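Local coordinates for protein alpha-14 giardin (Giardia lamblia, PDB 3CHJ) that binds calcium and, as an annexin, may act as a calcium-regulated structural link between the phospholipid bilayer and the underlying axoneme, at residues Ile33-Ser38 with Asn42-Met47; Glu72-Met77 with Asp305-Leu310; Leu76-Pro81 with Ile268-Phe273; Glu88-Ala93 with Asp106-Ile111. One frame throughout, in Å; residues are numbered along the deposited sequence.

Contact 1 of 4, residues Ile33-Ser38 with Asn42-Met47; sequences IEIARS and NQLRNM
I35, A36 and L44 meet without any hydrogen bond between the segments, the leucine methyls lying on backbone oxygens as well as on an aliphatic branch; the guanidinium of R37 takes no part in the contact and carries the carboxylate carbon of E34 at its edge. There R37 NH1 donates to E34 OE2 at 3.1 Å in a salt bridge, with the oxygen only 4° out of the guanidinium plane and met on its syn side. R37 NH2 has a second partner, the carbonyl of E312, so both ends of the guanidinium are held.

The contact itself joins two consecutive helices of the all-helical annexin fold, linked by a short turn; the axes of 33-38 and 42-47 come within 10.0 Å, with their directions at 134°. L44 is the main probe. Its two methyls straddle the last turn of the 33-38 segment: CD2 comes within 3.5 Å of I35 O, and CD1 lies 3.7 Å from A36 O and 3.9 Å from A36 CA. The leucine thus rests largely on backbone, an approach that A36, with nothing beyond CB, probably eases. I35 answers with its branch methyl. With CG1 beside the backbone N (chi1 -72°), CG2 stands anti to that nitrogen and touches L44 CD2 at 3.6 Å, the two side chains crossing at a slant. I35 also packs against K18 and V19 of helix 12-24. M47 adds only its terminal methyl, CE lying 4.5 Å from I35 CG2.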
loop_
_atom_site.group_PDB
_atom_site.type_symbol
_atom_site.label_atom_id
_atom_site.label_comp_id
_atom_site.label_asym_id
_atom_site.label_seq_id
_atom_site.Cartn_x
_atom_site.Cartn_y
_atom_site.Cartn_z
ATOM N N ILE A 33 -16.512 10.729 -0.239
ATOM C CA ILE A 33 -16.023 9.392 -0.583
ATOM C C ILE A 33 -16.648 8.898 -1.883
ATOM O O ILE A 33 -15.957 8.319 -2.732
ATOM C CB ILE A 33 -16.286 8.398 0.564
ATOM C CG1 ILE A 33 -15.599 8.851 1.860
ATOM C CG2 ILE A 33 -15.852 7.000 0.168
ATOM C CD1 ILE A 33 -14.062 9.055 1.775
ATOM N N GLU A 34 -17.950 9.155 -2.060
ATOM C CA GLU A 34 -18.601 8.865 -3.340
ATOM C C GLU A 34 -17.901 9.560 -4.508
ATOM O O GLU A 34 -17.650 8.950 -5.562
ATOM C CB GLU A 34 -20.104 9.183 -3.278
ATOM C CG GLU A 34 -20.869 8.294 -2.281
ATOM C CD GLU A 34 -21.011 6.816 -2.715
ATOM O OE1 GLU A 34 -21.904 6.130 -2.162
ATOM O OE2 GLU A 34 -20.239 6.322 -3.571
ATOM N N ILE A 35 -17.528 10.823 -4.312
ATOM C CA ILE A 35 -16.813 11.561 -5.333
ATOM C C ILE A 35 -15.467 10.850 -5.650
ATOM O O ILE A 35 -15.107 10.649 -6.804
ATOM C CB ILE A 35 -16.628 13.037 -4.900
ATOM C CG1 ILE A 35 -17.975 13.778 -4.959
ATOM C CG2 ILE A 35 -15.651 13.755 -5.777
ATOM C CD1 ILE A 35 -17.977 15.131 -4.203
ATOM N N ALA A 36 -14.748 10.413 -4.612
ATOM C CA ALA A 36 -13.478 9.719 -4.839
ATOM C C ALA A 36 -13.636 8.431 -5.629
ATOM O O ALA A 36 -12.753 8.088 -6.419
ATOM C CB ALA A 36 -12.756 9.435 -3.512
ATOM N N ARG A 37 -14.746 7.732 -5.403
ATOM C CA ARG A 37 -15.010 6.447 -6.058
ATOM C C ARG A 37 -15.528 6.610 -7.487
ATOM O O ARG A 37 -15.473 5.655 -8.274
ATOM C CB ARG A 37 -16.042 5.659 -5.272
ATOM C CG ARG A 37 -15.597 5.229 -3.914
ATOM C CD ARG A 37 -16.771 4.618 -3.192
ATOM N NE ARG A 37 -16.985 3.203 -3.515
ATOM C CZ ARG A 37 -18.174 2.634 -3.718
ATOM N NH1 ARG A 37 -19.291 3.360 -3.731
ATOM N NH2 ARG A 37 -18.246 1.330 -3.968
ATOM N N SER A 38 -16.072 7.795 -7.791
ATOM C CA SER A 38 -16.822 8.028 -9.046
ATOM C C SER A 38 -15.992 8.597 -10.191
ATOM O O SER A 38 -16.420 8.536 -11.349
ATOM C CB SER A 38 -17.999 8.977 -8.786
ATOM O OG SER A 38 -18.955 8.361 -7.960
ATOM N N ASN A 42 -6.992 12.047 -11.780
ATOM C CA ASN A 42 -6.585 13.290 -12.429
ATOM C C ASN A 42 -7.696 14.324 -12.414
ATOM O O ASN A 42 -7.426 15.516 -12.277
ATOM C CB ASN A 42 -6.064 13.045 -13.851
ATOM C CG ASN A 42 -4.676 12.408 -13.861
ATOM O OD1 ASN A 42 -3.791 12.759 -13.058
ATOM N ND2 ASN A 42 -4.472 11.471 -14.783
ATOM N N GLN A 43 -8.933 13.856 -12.516
ATOM C CA GLN A 43 -10.096 14.740 -12.436
ATOM C C GLN A 43 -10.325 15.222 -11.006
ATOM O O GLN A 43 -10.741 16.365 -10.789
ATOM C CB GLN A 43 -11.358 14.060 -12.976
ATOM C CG GLN A 43 -11.252 13.721 -14.456
ATOM C CD GLN A 43 -12.586 13.422 -15.128
ATOM O OE1 GLN A 43 -13.626 13.270 -14.486
ATOM N NE2 GLN A 43 -12.547 13.339 -16.451
ATOM N N LEU A 44 -10.076 14.349 -10.028
ATOM C CA LEU A 44 -10.181 14.759 -8.623
ATOM C C LEU A 44 -9.148 15.833 -8.282
ATOM O O LEU A 44 -9.446 16.785 -7.556
ATOM C CB LEU A 44 -10.034 13.541 -7.709
ATOM C CG LEU A 44 -11.108 12.455 -7.865
ATOM C CD1 LEU A 44 -10.720 11.156 -7.124
ATOM C CD2 LEU A 44 -12.498 12.954 -7.410
ATOM N N ARG A 45 -7.928 15.682 -8.801
ATOM C CA ARG A 45 -6.929 16.723 -8.619
ATOM C C ARG A 45 -7.342 18.015 -9.318
ATOM O O ARG A 45 -7.156 19.088 -8.757
ATOM C CB ARG A 45 -5.536 16.280 -9.062
ATOM C CG ARG A 45 -4.479 17.366 -8.799
ATOM C CD ARG A 45 -3.122 16.995 -9.357
ATOM N NE ARG A 45 -3.170 16.781 -10.804
ATOM C CZ ARG A 45 -2.130 16.387 -11.533
ATOM N NH1 ARG A 45 -0.964 16.157 -10.950
ATOM N NH2 ARG A 45 -2.264 16.214 -12.839
ATOM N N ASN A 46 -7.913 17.912 -10.516
ATOM C CA ASN A 46 -8.377 19.124 -11.189
ATOM C C ASN A 46 -9.433 19.840 -10.363
ATOM O O ASN A 46 -9.381 21.066 -10.202
ATOM C CB ASN A 46 -8.920 18.837 -12.589
ATOM C CG ASN A 46 -9.376 20.116 -13.295
ATOM O OD1 ASN A 46 -10.545 20.253 -13.659
ATOM N ND2 ASN A 46 -8.459 21.081 -13.434
ATOM N N MET A 47 -10.376 19.062 -9.834
ATOM C CA MET A 47 -11.433 19.588 -8.978
ATOM C C MET A 47 -10.857 20.263 -7.731
ATOM O O MET A 47 -11.316 21.339 -7.336
ATOM C CB MET A 47 -12.416 18.470 -8.611
ATOM C CG MET A 47 -13.621 18.912 -7.789
ATOM S SD MET A 47 -13.234 18.969 -6.043
ATOM C CE MET A 47 -12.859 17.233 -5.719
#

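Contact 2 of 4, residues Glu72-Met77 with Asp305-Leu310; sequences ESLVLM and DAIKLL
L74 makes every contact here: one leucine of helix 69-78 pushes its methyls against A306, I307 and L310 of helix 301-310. The tight part is small. L74 CD2 sits among three carbons, 3.9 Å from I307 CD1, 3.9 Å from L310 CD1 and 4.1 Å from A306 CB. L74 and L310 reach toward each other tip to tip, and L310 CD1 is also 4.1 Å from L74 CD1, so both branches of L74 are used. I307 comes in differently: it sets off alongside the partner rather than at it, and only the end of its chain, CD1, comes close. L74 can span the gap because CG stands anti to the backbone N (chi1 175°), carrying the isobutyl group straight out from its helix.

Around this patch the pairing is loose. The axes of the two segments, 28° apart in direction, come no closer than 11.8 Å, too far for backbone or most side chains to meet. On the partly exposed side of 305-310, K308 NZ and D305 OD1 form a salt bridge at 3.6 Å that takes no part in the contact.

Other helices of the annexin fold therefore take up much of the packing between these two. I33 of helix 31-38 packs on A306, L309 and L310 from one side, while helix 262-272 brings N266 against L74 and T269 against L310; helix 291-298 backs I307 with F291 and C295.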
loop_
_atom_site.group_PDB
_atom_site.type_symbol
_atom_site.label_atom_id
_atom_site.label_comp_id
_atom_site.label_asym_id
_atom_site.label_seq_id
_atom_site.Cartn_x
_atom_site.Cartn_y
_atom_site.Cartn_z
ATOM N N GLU A 72 -9.970 13.910 7.278
ATOM C CA GLU A 72 -9.402 14.949 6.402
ATOM C C GLU A 72 -8.183 14.405 5.641
ATOM O O GLU A 72 -8.046 14.607 4.429
ATOM C CB GLU A 72 -8.974 16.203 7.184
ATOM C CG GLU A 72 -8.346 17.207 6.255
ATOM C CD GLU A 72 -7.659 18.379 6.908
ATOM O OE1 GLU A 72 -7.675 18.502 8.152
ATOM O OE2 GLU A 72 -7.079 19.187 6.143
ATOM N N SER A 73 -7.323 13.719 6.378
ATOM C CA SER A 73 -6.099 13.156 5.805
ATOM C C SER A 73 -6.443 12.145 4.723
ATOM O O SER A 73 -5.859 12.154 3.628
ATOM C CB SER A 73 -5.277 12.518 6.896
ATOM O OG SER A 73 -4.777 13.556 7.740
ATOM N N LEU A 74 -7.424 11.307 5.013
ATOM C CA LEU A 74 -7.884 10.325 4.046
ATOM C C LEU A 74 -8.387 10.979 2.769
ATOM O O LEU A 74 -7.932 10.630 1.672
ATOM C CB LEU A 74 -8.991 9.457 4.673
ATOM C CG LEU A 74 -9.677 8.446 3.748
ATOM C CD1 LEU A 74 -8.637 7.374 3.295
ATOM C CD2 LEU A 74 -10.823 7.819 4.502
ATOM N N VAL A 75 -9.311 11.936 2.904
ATOM C CA VAL A 75 -9.874 12.614 1.726
ATOM C C VAL A 75 -8.780 13.266 0.877
ATOM O O VAL A 75 -8.778 13.147 -0.350
ATOM C CB VAL A 75 -10.962 13.649 2.149
ATOM C CG1 VAL A 75 -11.378 14.529 0.990
ATOM C CG2 VAL A 75 -12.173 12.913 2.715
ATOM N N LEU A 76 -7.839 13.960 1.516
ATOM C CA LEU A 76 -6.753 14.606 0.750
ATOM C C LEU A 76 -5.927 13.585 -0.028
ATOM O O LEU A 76 -5.522 13.863 -1.163
ATOM C CB LEU A 76 -5.871 15.453 1.661
ATOM C CG LEU A 76 -6.605 16.681 2.212
ATOM C CD1 LEU A 76 -5.756 17.380 3.274
ATOM C CD2 LEU A 76 -7.026 17.661 1.123
ATOM N N MET A 77 -5.729 12.402 0.549
ATOM C CA MET A 77 -4.963 11.346 -0.133
ATOM C C MET A 77 -5.720 10.854 -1.359
ATOM O O MET A 77 -5.108 10.430 -2.356
ATOM C CB MET A 77 -4.710 10.166 0.798
ATOM C CG MET A 77 -3.705 10.404 1.918
ATOM S SD MET A 77 -3.338 8.785 2.675
ATOM C CE MET A 77 -2.493 9.281 4.197
ATOM N N ASP A 305 -17.281 4.376 8.330
ATOM C CA ASP A 305 -18.160 4.253 7.168
ATOM C C ASP A 305 -17.398 4.538 5.882
ATOM O O ASP A 305 -17.617 3.878 4.871
ATOM C CB ASP A 305 -19.377 5.176 7.326
ATOM C CG ASP A 305 -20.323 4.710 8.447
ATOM O OD1 ASP A 305 -20.288 3.523 8.844
ATOM O OD2 ASP A 305 -21.102 5.559 8.931
ATOM N N ALA A 306 -16.471 5.497 5.931
ATOM C CA ALA A 306 -15.671 5.838 4.757
ATOM C C ALA A 306 -14.729 4.711 4.345
ATOM O O ALA A 306 -14.597 4.425 3.153
ATOM C CB ALA A 306 -14.883 7.132 4.990
ATOM N N ILE A 307 -14.053 4.101 5.323
ATOM C CA ILE A 307 -13.167 2.979 5.036
ATOM C C ILE A 307 -13.962 1.825 4.425
ATOM O O ILE A 307 -13.559 1.280 3.382
ATOM C CB ILE A 307 -12.384 2.524 6.295
ATOM C CG1 ILE A 307 -11.473 3.646 6.802
ATOM C CG2 ILE A 307 -11.599 1.206 6.039
ATOM C CD1 ILE A 307 -10.388 4.158 5.810
ATOM N N LYS A 308 -15.116 1.499 5.022
ATOM C CA LYS A 308 -15.982 0.412 4.508
ATOM C C LYS A 308 -16.418 0.706 3.078
ATOM O O LYS A 308 -16.371 -0.185 2.214
ATOM C CB LYS A 308 -17.232 0.221 5.381
ATOM C CG LYS A 308 -16.973 -0.540 6.663
ATOM C CD LYS A 308 -18.247 -0.891 7.399
ATOM C CE LYS A 308 -18.813 0.333 8.128
ATOM N NZ LYS A 308 -19.849 -0.030 9.149
ATOM N N LEU A 309 -16.817 1.955 2.810
ATOM C CA LEU A 309 -17.299 2.321 1.480
ATOM C C LEU A 309 -16.190 2.288 0.418
ATOM O O LEU A 309 -16.387 1.820 -0.703
ATOM C CB LEU A 309 -17.951 3.716 1.532
ATOM C CG LEU A 309 -18.611 4.219 0.250
ATOM C CD1 LEU A 309 -19.623 3.216 -0.277
ATOM C CD2 LEU A 309 -19.273 5.563 0.547
ATOM N N LEU A 310 -15.005 2.784 0.760
ATOM C CA LEU A 310 -13.908 2.807 -0.216
ATOM C C LEU A 310 -13.528 1.411 -0.656
ATOM O O LEU A 310 -13.183 1.197 -1.823
ATOM C CB LEU A 310 -12.679 3.498 0.388
ATOM C CG LEU A 310 -12.830 5.022 0.422
ATOM C CD1 LEU A 310 -11.776 5.653 1.371
ATOM C CD2 LEU A 310 -12.733 5.618 -0.966
#

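Contact 3 of 4, residues Leu76-Pro81 with Ile268-Phe273; sequences LMLYKP and ITAMHF
M77, L78, A270 and F273 bring helix 69-78 and helix 262-272 together, an early and a late helix of the annexin fold that pack side by side near the middle of the molecule. Aliphatic contact comes first. A270 has only a methyl to offer, and the backbones close in accordingly: its CA is 5.6 Å from that of L78. M77 CB meets A270 CB at 3.6 Å, and the sulfur of M77, carried past on an extended chain, lies 4.0 Å from the same methyl. L78 uses one branch, CD2, which comes within 4.0 Å of A270 CA.

That same methyl of L78 makes the aromatic contact. L78 CD2 approaches the F273 ring obliquely, 3.6 Å from CE2. F273 is reached this way because its ring stands between the backbone N and the carbonyl carbon (chi1 86°), turned back so that T269 O lies in plane at the ring edge.

No hydrogen bond crosses the contact; the polar groups pair within their own segment or with other parts of the chain. T269 O takes two backbone donors, F273 N at 2.9 Å and H272 N at 3.2 Å. T269 OG1 has the indole nitrogen of W311 and the carbonyl of L265 as partners, and Y79 OH reaches the carbonyl of L32 in helix 31-38.

With no polar bond across it, the junction is held by close apolar fit, and the small side chain of A270 is consistent with the close approach of the two backbones; several of the polar groups beside it are satisfied by other partners.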
loop_
_atom_site.group_PDB
_atom_site.type_symbol
_atom_site.label_atom_id
_atom_site.label_comp_id
_atom_site.label_asym_id
_atom_site.label_seq_id
_atom_site.Cartn_x
_atom_site.Cartn_y
_atom_site.Cartn_z
ATOM N N LEU A 76 -7.839 13.960 1.516
ATOM C CA LEU A 76 -6.753 14.606 0.750
ATOM C C LEU A 76 -5.927 13.585 -0.028
ATOM O O LEU A 76 -5.522 13.863 -1.163
ATOM C CB LEU A 76 -5.871 15.453 1.661
ATOM C CG LEU A 76 -6.605 16.681 2.212
ATOM C CD1 LEU A 76 -5.756 17.380 3.274
ATOM C CD2 LEU A 76 -7.026 17.661 1.123
ATOM N N MET A 77 -5.729 12.402 0.549
ATOM C CA MET A 77 -4.963 11.346 -0.133
ATOM C C MET A 77 -5.720 10.854 -1.359
ATOM O O MET A 77 -5.108 10.430 -2.356
ATOM C CB MET A 77 -4.710 10.166 0.798
ATOM C CG MET A 77 -3.705 10.404 1.918
ATOM S SD MET A 77 -3.338 8.785 2.675
ATOM C CE MET A 77 -2.493 9.281 4.197
ATOM N N LEU A 78 -7.043 10.895 -1.284
ATOM C CA LEU A 78 -7.870 10.324 -2.352
ATOM C C LEU A 78 -7.907 11.207 -3.570
ATOM O O LEU A 78 -8.140 10.705 -4.681
ATOM C CB LEU A 78 -9.300 10.080 -1.863
ATOM C CG LEU A 78 -9.467 9.068 -0.731
ATOM C CD1 LEU A 78 -10.909 9.112 -0.232
ATOM C CD2 LEU A 78 -9.070 7.649 -1.188
ATOM N N TYR A 79 -7.688 12.507 -3.398
ATOM C CA TYR A 79 -7.895 13.427 -4.526
ATOM C C TYR A 79 -6.579 13.714 -5.271
ATOM O O TYR A 79 -6.448 14.713 -5.973
ATOM C CB TYR A 79 -8.601 14.721 -4.067
ATOM C CG TYR A 79 -10.026 14.573 -3.529
ATOM C CD1 TYR A 79 -10.754 13.386 -3.657
ATOM C CD2 TYR A 79 -10.663 15.656 -2.941
ATOM C CE1 TYR A 79 -12.059 13.277 -3.174
ATOM C CE2 TYR A 79 -11.954 15.563 -2.444
ATOM C CZ TYR A 79 -12.665 14.381 -2.578
ATOM O OH TYR A 79 -13.957 14.301 -2.074
ATOM N N LYS A 80 -5.605 12.826 -5.094
ATOM C CA LYS A 80 -4.262 12.997 -5.649
ATOM C C LYS A 80 -4.015 11.940 -6.703
ATOM O O LYS A 80 -4.469 10.815 -6.556
ATOM C CB LYS A 80 -3.205 12.786 -4.550
ATOM C CG LYS A 80 -2.985 13.976 -3.690
ATOM C CD LYS A 80 -2.150 13.653 -2.498
ATOM C CE LYS A 80 -2.286 14.785 -1.505
ATOM N NZ LYS A 80 -1.919 16.102 -2.096
ATOM N N PRO A 81 -3.234 12.276 -7.743
ATOM C CA PRO A 81 -2.742 11.182 -8.568
ATOM C C PRO A 81 -1.872 10.215 -7.737
ATOM O O PRO A 81 -1.161 10.648 -6.836
ATOM C CB PRO A 81 -1.870 11.899 -9.607
ATOM C CG PRO A 81 -2.353 13.310 -9.602
ATOM C CD PRO A 81 -2.748 13.591 -8.200
ATOM N N ILE A 268 -3.002 2.666 3.130
ATOM C CA ILE A 268 -3.294 1.403 2.470
ATOM C C ILE A 268 -4.578 1.544 1.648
ATOM O O ILE A 268 -4.625 1.127 0.499
ATOM C CB ILE A 268 -3.440 0.229 3.479
ATOM C CG1 ILE A 268 -2.152 0.053 4.315
ATOM C CG2 ILE A 268 -3.903 -1.033 2.769
ATOM C CD1 ILE A 268 -0.991 -0.529 3.558
ATOM N N THR A 269 -5.590 2.199 2.222
ATOM C CA THR A 269 -6.857 2.391 1.532
ATOM C C THR A 269 -6.661 3.300 0.297
ATOM O O THR A 269 -7.044 2.936 -0.815
ATOM C CB THR A 269 -7.922 2.941 2.506
ATOM O OG1 THR A 269 -8.053 2.015 3.597
ATOM C CG2 THR A 269 -9.262 3.144 1.780
ATOM N N ALA A 270 -6.046 4.467 0.468
ATOM C CA ALA A 270 -5.848 5.389 -0.665
ATOM C C ALA A 270 -4.981 4.786 -1.786
ATOM O O ALA A 270 -5.291 4.976 -2.972
ATOM C CB ALA A 270 -5.243 6.702 -0.155
ATOM N N MET A 271 -3.948 4.029 -1.404
ATOM C CA MET A 271 -3.062 3.419 -2.417
ATOM C C MET A 271 -3.757 2.335 -3.212
ATOM O O MET A 271 -3.436 2.131 -4.393
ATOM C CB MET A 271 -1.779 2.848 -1.801
ATOM C CG MET A 271 -0.837 3.907 -1.298
ATOM S SD MET A 271 0.760 3.202 -0.853
ATOM C CE MET A 271 0.400 2.395 0.692
ATOM N N HIS A 272 -4.693 1.616 -2.584
ATOM C CA HIS A 272 -5.092 0.316 -3.130
ATOM C C HIS A 272 -6.564 0.091 -3.371
ATOM O O HIS A 272 -6.927 -0.899 -3.981
ATOM C CB HIS A 272 -4.519 -0.798 -2.250
ATOM C CG HIS A 272 -3.030 -0.831 -2.263
ATOM N ND1 HIS A 272 -2.261 -0.779 -1.119
ATOM C CD2 HIS A 272 -2.165 -0.853 -3.301
ATOM C CE1 HIS A 272 -0.982 -0.805 -1.458
ATOM N NE2 HIS A 272 -0.897 -0.841 -2.771
ATOM N N PHE A 273 -7.429 0.994 -2.904
ATOM C CA PHE A 273 -8.867 0.704 -3.002
ATOM C C PHE A 273 -9.363 0.551 -4.444
ATOM O O PHE A 273 -10.261 -0.246 -4.715
ATOM C CB PHE A 273 -9.702 1.734 -2.223
ATOM C CG PHE A 273 -10.034 2.975 -3.005
ATOM C CD1 PHE A 273 -11.244 3.079 -3.687
ATOM C CD2 PHE A 273 -9.160 4.059 -3.025
ATOM C CE1 PHE A 273 -11.573 4.230 -4.401
ATOM C CE2 PHE A 273 -9.487 5.222 -3.751
ATOM C CZ PHE A 273 -10.715 5.294 -4.428
#

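Contact 4 of 4, residues Glu88-Ala93 with Asp106-Ile111; sequences ELIRGA and DVLLTI
L89 and I90 are the residues of 88-93 that touch the other segment, and V107 is their main target. The stretch opens with E88, which takes no part and hydrogen-bonds Q84 NE2 one turn back through OE2. L89 comes next, pointing at the partner: V107 CG2 lies 4.0 Å from both L89 CB and L89 CD1, so this methyl rests along the leucine. I90 follows on the adjoining face. Its CG1 and CD1 are each 4.1 Å from V107 CG1, and CD1 runs on to L108 CD2 at 4.4 Å. V107 can serve both neighbours because its methyls diverge: at chi1 171° CG1 stands anti to the backbone N and goes to I90, while CG2 goes to L89. Further on, G92 donates its N to E88 O, and A93 leans on C103 and L104.

The partner helix ends just past V107, and T110 OG1 closes that end by donating to D106 O at 2.7 Å, almost straight along the carbonyl (168°).

Beside this apolar seam D106 is buried in a charged cluster, its OD2 bridged to R264 and R267 of helix 262-272 and its OD1 bonded to Y231; it probably belongs to the polar channel through the middle of annexins. Helix 262-272 also brings M271 onto V107, helix 113-127 covers I90 with Y123, and helix 144-154 packs I149 on L108.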
loop_
_atom_site.group_PDB
_atom_site.type_symbol
_atom_site.label_atom_id
_atom_site.label_comp_id
_atom_site.label_asym_id
_atom_site.label_seq_id
_atom_site.Cartn_x
_atom_site.Cartn_y
_atom_site.Cartn_z
ATOM N N GLU A 88 4.699 11.711 -1.829
ATOM C CA GLU A 88 4.381 12.456 -0.604
ATOM C C GLU A 88 4.445 11.568 0.638
ATOM O O GLU A 88 4.892 12.019 1.700
ATOM C CB GLU A 88 3.028 13.138 -0.697
ATOM C CG GLU A 88 2.988 14.195 -1.793
ATOM C CD GLU A 88 1.629 14.859 -1.900
ATOM O OE1 GLU A 88 0.768 14.553 -1.060
ATOM O OE2 GLU A 88 1.435 15.685 -2.820
ATOM N N LEU A 89 4.018 10.314 0.503
ATOM C CA LEU A 89 4.102 9.382 1.640
ATOM C C LEU A 89 5.558 9.081 2.011
ATOM O O LEU A 89 5.906 9.066 3.179
ATOM C CB LEU A 89 3.368 8.067 1.351
ATOM C CG LEU A 89 1.845 8.201 1.254
ATOM C CD1 LEU A 89 1.228 6.903 0.710
ATOM C CD2 LEU A 89 1.245 8.523 2.620
ATOM N N ILE A 90 6.400 8.848 1.008
ATOM C CA ILE A 90 7.841 8.616 1.266
ATOM C C ILE A 90 8.504 9.844 1.894
ATOM O O ILE A 90 9.262 9.720 2.848
ATOM C CB ILE A 90 8.577 8.203 -0.024
ATOM C CG1 ILE A 90 8.069 6.841 -0.474
ATOM C CG2 ILE A 90 10.094 8.228 0.180
ATOM C CD1 ILE A 90 8.476 6.529 -1.901
ATOM N N ARG A 91 8.187 11.025 1.373
ATOM C CA ARG A 91 8.670 12.275 1.954
ATOM C C ARG A 91 8.232 12.435 3.421
ATOM O O ARG A 91 9.059 12.751 4.294
ATOM C CB ARG A 91 8.169 13.443 1.120
ATOM C CG ARG A 91 8.526 14.815 1.693
ATOM C CD ARG A 91 10.003 15.181 1.531
ATOM N NE ARG A 91 10.213 16.569 1.968
ATOM C CZ ARG A 91 11.308 17.289 1.755
ATOM N NH1 ARG A 91 12.337 16.794 1.090
ATOM N NH2 ARG A 91 11.366 18.534 2.215
ATOM N N GLY A 92 6.944 12.210 3.681
ATOM C CA GLY A 92 6.394 12.293 5.037
ATOM C C GLY A 92 7.086 11.340 5.994
ATOM O O GLY A 92 7.274 11.649 7.182
ATOM N N ALA A 93 7.493 10.180 5.481
ATOM C CA ALA A 93 8.088 9.145 6.318
ATOM C C ALA A 93 9.568 9.399 6.599
ATOM O O ALA A 93 10.154 8.729 7.446
ATOM C CB ALA A 93 7.906 7.768 5.669
ATOM N N ASP A 106 5.305 -0.284 3.512
ATOM C CA ASP A 106 3.968 -0.377 2.923
ATOM C C ASP A 106 3.957 0.143 1.499
ATOM O O ASP A 106 3.257 -0.410 0.636
ATOM C CB ASP A 106 2.968 0.464 3.717
ATOM C CG ASP A 106 2.579 -0.161 5.050
ATOM O OD1 ASP A 106 2.888 -1.354 5.327
ATOM O OD2 ASP A 106 1.925 0.578 5.817
ATOM N N VAL A 107 4.694 1.225 1.259
ATOM C CA VAL A 107 4.675 1.869 -0.056
ATOM C C VAL A 107 5.515 1.082 -1.042
ATOM O O VAL A 107 5.032 0.654 -2.100
ATOM C CB VAL A 107 5.175 3.324 0.025
ATOM C CG1 VAL A 107 5.361 3.906 -1.377
ATOM C CG2 VAL A 107 4.195 4.170 0.850
ATOM N N LEU A 108 6.779 0.875 -0.712
ATOM C CA LEU A 108 7.714 0.363 -1.710
ATOM C C LEU A 108 7.415 -1.062 -2.128
ATOM O O LEU A 108 7.722 -1.438 -3.269
ATOM C CB LEU A 108 9.148 0.515 -1.223
ATOM C CG LEU A 108 9.597 1.973 -1.251
ATOM C CD1 LEU A 108 10.884 2.166 -0.454
ATOM C CD2 LEU A 108 9.794 2.429 -2.728
ATOM N N LEU A 109 6.814 -1.847 -1.230
ATOM C CA LEU A 109 6.625 -3.283 -1.496
ATOM C C LEU A 109 5.284 -3.607 -2.142
ATOM O O LEU A 109 5.000 -4.775 -2.410
ATOM C CB LEU A 109 6.841 -4.135 -0.251
ATOM C CG LEU A 109 8.234 -4.007 0.364
ATOM C CD1 LEU A 109 8.340 -4.956 1.562
ATOM C CD2 LEU A 109 9.296 -4.306 -0.696
ATOM N N THR A 110 4.472 -2.585 -2.389
ATOM C CA THR A 110 3.115 -2.859 -2.914
ATOM C C THR A 110 2.807 -2.068 -4.170
ATOM O O THR A 110 1.635 -1.861 -4.513
ATOM C CB THR A 110 2.015 -2.613 -1.889
ATOM O OG1 THR A 110 1.953 -1.208 -1.600
ATOM C CG2 THR A 110 2.231 -3.426 -0.614
ATOM N N ILE A 111 3.854 -1.636 -4.852
ATOM C CA ILE A 111 3.713 -0.982 -6.151
ATOM C C ILE A 111 4.486 -1.701 -7.257
ATOM O O ILE A 111 5.515 -2.347 -7.023
ATOM C CB ILE A 111 4.082 0.509 -6.086
ATOM C CG1 ILE A 111 5.544 0.690 -5.626
ATOM C CG2 ILE A 111 3.083 1.207 -5.179
ATOM C CD1 ILE A 111 6.010 2.127 -5.525
#

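How the contacts relate
Contacts 1, 2 and 3 form one continuous packed region. The centres of contacts 2 and 3 are about 8 Å apart, sharing helix 69-78, while the centre of contact 1 lies about 10 Å from that of contact 3 and about 12 Å from that of contact 2. I33 CD1 meets L78 CD1 at 3.7 Å to join contacts 1 and 3. Contact 4 is nested within the long chain loops closed by contacts 2 and 3; H272 NE2 and T110 O, 3.2 Å apart, tie it to contact 3, whereas its nearest atoms to contact 1 are about 8 Å away. None of the segments supplies the calcium site, formed by A175, T178, G180, E185 and E224.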